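PDB 3LKB: probable branched-chain amino acid ABC transporter, amino acid binding protein from Thermus thermophilus, which probably binds branched-chain amino acids such as valine and delivers them to an ABC transporter for uptake into the cell. Local coordinates for residues A29-E40 with L267-R277. The protein carries 2 engineered substitutions. Numbering follows the deposited sequence.
Sequences AAVEDYCKWANE and LQKEIGRKYGR
Helix 29-40 and helix 267-274 cross almost perpendicularly, at 89°, with their axes 10.0 Å apart at closest approach; Asp33 and Ile271 face each other near the crossing. Ile271 and Leu267, one turn apart, lie over the same face of the Trp37 indole in CH-pi contacts: Ile271 CD1 sits 3.7 Å from the centroid of the five-membered ring, Leu267 CD1 3.9 Å from that of the six-membered ring. With CG anti to the backbone N (chi1 -164°), Trp37 reaches both. Leu267 CD2 also meets the edge of the Tyr34 ring, which touches Met291 and Ala294 of helix 285-308. A Schellman motif ends helix 267-274, with Gly276 at positive phi and Arg277 N bonded to Gly272 O, and the side chain of Arg277 reaches helix 29-40. In this periplasmic binding protein fold, the junction joins helix 21-41, which also packs on strand 47-55, to a helix over 200 residues later. Arg277 grips Asp33 side-on: NE gives a nearly straight bond (176°) to the syn lone pair of OD2 at 2.7 Å, while NH2 reaches OD1 at 3.0 Å from above the carboxylate plane. Ala29 CB covers one guanidinium face; Tyr287 OH also hydrogen-bonds Asp33 OD2, and Arg277 NH1 hydrogen-bonds Gln57 OE1 of the second subunit. A leucine in place of Arg277 would probably leave the buried Asp33 carboxylate without its charge partner and that Gln57 without this bond. The Tyr275 ring lies against the aliphatic part of Lys36, its OH 3.2 Å from Glu40 CG, and Lys274 NZ forms a long salt bridge with Glu40 OE1 at 3.6 Å.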
loop_
_atom_site.group_PDB
_atom_site.type_symbol
_atom_site.label_atom_id
_atom_site.label_comp_id
_atom_site.label_asym_id
_atom_site.label_seq_id
_atom_site.Cartn_x
_atom_site.Cartn_y
_atom_site.Cartn_z
ATOM N N ALA A 29 -1.627 4.039 9.443
ATOM C CA ALA A 29 -2.872 4.771 9.399
ATOM C C ALA A 29 -3.399 5.025 10.830
ATOM O O ALA A 29 -3.895 6.109 11.151
ATOM C CB ALA A 29 -3.923 3.979 8.510
ATOM N N ALA A 30 -3.299 4.007 11.679
ATOM C CA ALA A 30 -3.755 4.123 13.080
ATOM C C ALA A 30 -2.958 5.192 13.808
ATOM O O ALA A 30 -3.516 5.946 14.591
ATOM C CB ALA A 30 -3.654 2.781 13.802
ATOM N N VAL A 31 -1.656 5.292 13.544
ATOM C CA VAL A 31 -0.853 6.277 14.280
ATOM C C VAL A 31 -1.358 7.693 13.904
ATOM O O VAL A 31 -1.579 8.546 14.754
ATOM C CB VAL A 31 0.639 6.162 13.941
ATOM C CG1 VAL A 31 1.379 7.309 14.538
ATOM C CG2 VAL A 31 1.218 4.857 14.394
ATOM N N GLU A 32 -1.531 7.921 12.603
ATOM C CA GLU A 32 -1.952 9.207 12.115
ATOM C C GLU A 32 -3.325 9.526 12.678
ATOM O O GLU A 32 -3.549 10.627 13.147
ATOM C CB GLU A 32 -2.005 9.219 10.601
ATOM C CG GLU A 32 -2.309 10.594 10.068
ATOM C CD GLU A 32 -2.088 10.726 8.561
ATOM O OE1 GLU A 32 -1.091 10.159 8.018
ATOM O OE2 GLU A 32 -2.925 11.419 7.928
ATOM N N ASP A 33 -4.229 8.546 12.648
ATOM C CA ASP A 33 -5.589 8.749 13.150
ATOM C C ASP A 33 -5.689 9.080 14.648
ATOM O O ASP A 33 -6.410 10.006 15.041
ATOM C CB ASP A 33 -6.500 7.561 12.788
ATOM C CG ASP A 33 -6.786 7.525 11.309
ATOM O OD1 ASP A 33 -6.357 8.500 10.656
ATOM O OD2 ASP A 33 -7.381 6.550 10.793
ATOM N N TYR A 34 -4.964 8.323 15.426
ATOM C CA TYR A 34 -4.985 8.508 16.863
ATOM C C TYR A 34 -4.431 9.879 17.238
ATOM O O TYR A 34 -4.968 10.575 18.110
ATOM C CB TYR A 34 -4.154 7.419 17.511
ATOM C CG TYR A 34 -4.439 7.398 18.976
ATOM C CD1 TYR A 34 -5.596 6.820 19.409
ATOM C CD2 TYR A 34 -3.544 7.990 19.845
ATOM C CE1 TYR A 34 -5.908 6.828 20.740
ATOM C CE2 TYR A 34 -3.856 8.013 21.185
ATOM C CZ TYR A 34 -5.026 7.441 21.615
ATOM O OH TYR A 34 -5.341 7.487 22.941
ATOM N N CYS A 35 -3.333 10.246 16.563
ATOM C CA CYS A 35 -2.705 11.520 16.808
ATOM C C CYS A 35 -3.668 12.650 16.473
ATOM O O CYS A 35 -3.695 13.692 17.147
ATOM C CB CYS A 35 -1.437 11.654 15.988
ATOM S SG CYS A 35 -0.410 13.093 16.422
ATOM N N LYS A 36 -4.471 12.395 15.428
ATOM C CA LYS A 36 -5.492 13.319 14.951
ATOM C C LYS A 36 -6.574 13.465 15.997
ATOM O O LYS A 36 -7.012 14.565 16.331
ATOM C CB LYS A 36 -6.108 12.767 13.671
ATOM C CG LYS A 36 -6.607 13.840 12.722
ATOM C CD LYS A 36 -6.067 13.650 11.314
ATOM C CE LYS A 36 -4.604 14.048 11.230
ATOM N NZ LYS A 36 -4.082 13.930 9.835
ATOM N N TRP A 37 -7.034 12.305 16.520
ATOM C CA TRP A 37 -7.982 12.233 17.632
ATOM C C TRP A 37 -7.450 12.868 18.943
ATOM O O TRP A 37 -8.181 13.546 19.628
ATOM C CB TRP A 37 -8.437 10.781 17.868
ATOM C CG TRP A 37 -9.667 10.613 18.722
ATOM C CD1 TRP A 37 -10.983 10.756 18.322
ATOM C CD2 TRP A 37 -9.717 10.197 20.083
ATOM N NE1 TRP A 37 -11.845 10.467 19.366
ATOM C CE2 TRP A 37 -11.087 10.134 20.461
ATOM C CE3 TRP A 37 -8.742 9.885 21.031
ATOM C CZ2 TRP A 37 -11.497 9.797 21.758
ATOM C CZ3 TRP A 37 -9.156 9.525 22.345
ATOM C CH2 TRP A 37 -10.522 9.490 22.691
ATOM N N ALA A 38 -6.174 12.680 19.268
ATOM C CA ALA A 38 -5.580 13.402 20.409
ATOM C C ALA A 38 -5.813 14.914 20.325
ATOM O O ALA A 38 -6.171 15.539 21.315
ATOM C CB ALA A 38 -4.094 13.099 20.537
ATOM N N ASN A 39 -5.622 15.480 19.144
ATOM C CA ASN A 39 -5.802 16.926 18.919
ATOM C C ASN A 39 -7.264 17.385 19.061
ATOM O O ASN A 39 -7.524 18.398 19.728
ATOM C CB ASN A 39 -5.199 17.379 17.559
ATOM C CG ASN A 39 -3.665 17.487 17.583
ATOM O OD1 ASN A 39 -3.043 17.719 18.631
ATOM N ND2 ASN A 39 -3.051 17.313 16.430
ATOM N N GLU A 40 -8.194 16.636 18.436
ATOM C CA GLU A 40 -9.634 16.926 18.483
ATOM C C GLU A 40 -10.212 16.824 19.906
ATOM O O GLU A 40 -11.082 17.584 20.261
ATOM C CB GLU A 40 -10.452 15.982 17.573
ATOM C CG GLU A 40 -9.851 15.637 16.217
ATOM C CD GLU A 40 -10.689 16.120 15.015
ATOM O OE1 GLU A 40 -11.909 16.434 15.228
ATOM O OE2 GLU A 40 -10.124 16.151 13.869
ATOM N N LEU A 267 -13.275 2.321 20.527
ATOM C CA LEU A 267 -12.609 3.550 20.102
ATOM C C LEU A 267 -11.948 3.429 18.728
ATOM O O LEU A 267 -12.043 4.338 17.897
ATOM C CB LEU A 267 -11.585 3.989 21.166
ATOM C CG LEU A 267 -10.871 5.313 20.904
ATOM C CD1 LEU A 267 -11.939 6.393 21.048
ATOM C CD2 LEU A 267 -9.655 5.556 21.865
ATOM N N GLN A 268 -11.266 2.311 18.478
ATOM C CA GLN A 268 -10.671 2.098 17.160
ATOM C C GLN A 268 -11.732 2.273 16.060
ATOM O O GLN A 268 -11.472 2.962 15.069
ATOM C CB GLN A 268 -9.929 0.734 17.130
ATOM C CG GLN A 268 -10.195 -0.214 15.956
ATOM C CD GLN A 268 -9.265 -1.425 15.937
ATOM O OE1 GLN A 268 -9.189 -2.146 14.940
ATOM N NE2 GLN A 268 -8.567 -1.661 17.035
ATOM N N LYS A 269 -12.920 1.691 16.282
ATOM C CA LYS A 269 -14.064 1.730 15.369
ATOM C C LYS A 269 -14.572 3.157 15.160
ATOM O O LYS A 269 -14.684 3.650 14.018
ATOM C CB LYS A 269 -15.204 0.855 15.926
ATOM C CG LYS A 269 -15.336 -0.598 15.409
ATOM C CD LYS A 269 -14.009 -1.254 15.127
ATOM C CE LYS A 269 -13.920 -2.718 15.658
ATOM N NZ LYS A 269 -15.226 -3.489 15.898
ATOM N N GLU A 270 -14.796 3.840 16.275
ATOM C CA GLU A 270 -15.216 5.220 16.294
ATOM C C GLU A 270 -14.226 6.114 15.547
ATOM O O GLU A 270 -14.626 6.897 14.679
ATOM C CB GLU A 270 -15.397 5.703 17.745
ATOM C CG GLU A 270 -15.660 7.220 17.866
ATOM C CD GLU A 270 -15.920 7.759 19.313
ATOM O OE1 GLU A 270 -15.843 7.025 20.336
ATOM O OE2 GLU A 270 -16.193 8.984 19.410
ATOM N N ILE A 271 -12.943 5.983 15.869
ATOM C CA ILE A 271 -11.921 6.797 15.214
ATOM C C ILE A 271 -11.831 6.441 13.726
ATOM O O ILE A 271 -11.788 7.301 12.832
ATOM C CB ILE A 271 -10.566 6.659 15.947
ATOM C CG1 ILE A 271 -10.626 7.389 17.313
ATOM C CG2 ILE A 271 -9.428 7.154 15.086
ATOM C CD1 ILE A 271 -9.350 7.219 18.168
ATOM N N GLY A 272 -11.857 5.148 13.449
ATOM C CA GLY A 272 -11.804 4.728 12.061
ATOM C C GLY A 272 -12.932 5.303 11.225
ATOM O O GLY A 272 -12.702 5.744 10.126
ATOM N N ARG A 273 -14.156 5.280 11.726
ATOM C CA ARG A 273 -15.254 5.793 10.932
ATOM C C ARG A 273 -15.138 7.298 10.798
ATOM O O ARG A 273 -15.252 7.855 9.686
ATOM C CB ARG A 273 -16.624 5.310 11.437
ATOM C CG ARG A 273 -17.136 5.877 12.753
ATOM C CD ARG A 273 -17.944 7.230 12.599
ATOM N NE ARG A 273 -19.033 7.174 11.598
ATOM C CZ ARG A 273 -20.306 6.836 11.848
ATOM N NH1 ARG A 273 -20.707 6.503 13.079
ATOM N NH2 ARG A 273 -21.191 6.833 10.849
ATOM N N LYS A 274 -14.783 7.937 11.908
ATOM C CA LYS A 274 -14.640 9.364 11.939
ATOM C C LYS A 274 -13.845 9.853 10.761
ATOM O O LYS A 274 -14.294 10.783 10.115
ATOM C CB LYS A 274 -14.007 9.829 13.249
ATOM C CG LYS A 274 -13.884 11.360 13.369
ATOM C CD LYS A 274 -14.352 11.907 14.750
ATOM C CE LYS A 274 -13.982 13.395 14.930
ATOM N NZ LYS A 274 -14.343 14.299 13.747
ATOM N N TYR A 275 -12.686 9.252 10.472
ATOM C CA TYR A 275 -11.803 9.758 9.405
ATOM C C TYR A 275 -11.956 8.992 8.082
ATOM O O TYR A 275 -11.070 9.038 7.215
ATOM C CB TYR A 275 -10.314 9.814 9.853
ATOM C CG TYR A 275 -10.108 10.589 11.140
ATOM C CD1 TYR A 275 -10.436 11.966 11.213
ATOM C CD2 TYR A 275 -9.635 9.952 12.299
ATOM C CE1 TYR A 275 -10.299 12.696 12.405
ATOM C CE2 TYR A 275 -9.459 10.667 13.510
ATOM C CZ TYR A 275 -9.807 12.045 13.559
ATOM O OH TYR A 275 -9.682 12.765 14.714
ATOM N N GLY A 276 -13.078 8.281 7.945
ATOM C CA GLY A 276 -13.460 7.594 6.697
ATOM C C GLY A 276 -12.506 6.493 6.237
ATOM O O GLY A 276 -12.296 6.320 5.042
ATOM N N ARG A 277 -11.915 5.750 7.172
ATOM C CA ARG A 277 -11.055 4.641 6.774
ATOM C C ARG A 277 -11.904 3.559 6.127
ATOM O O ARG A 277 -13.082 3.417 6.466
ATOM C CB ARG A 277 -10.278 4.071 7.976
ATOM C CG ARG A 277 -9.273 5.053 8.551
ATOM C CD ARG A 277 -8.284 5.434 7.497
ATOM N NE ARG A 277 -7.191 6.150 8.115
ATOM C CZ ARG A 277 -6.096 6.571 7.502
ATOM N NH1 ARG A 277 -5.894 6.344 6.192
ATOM N NH2 ARG A 277 -5.195 7.224 8.225
#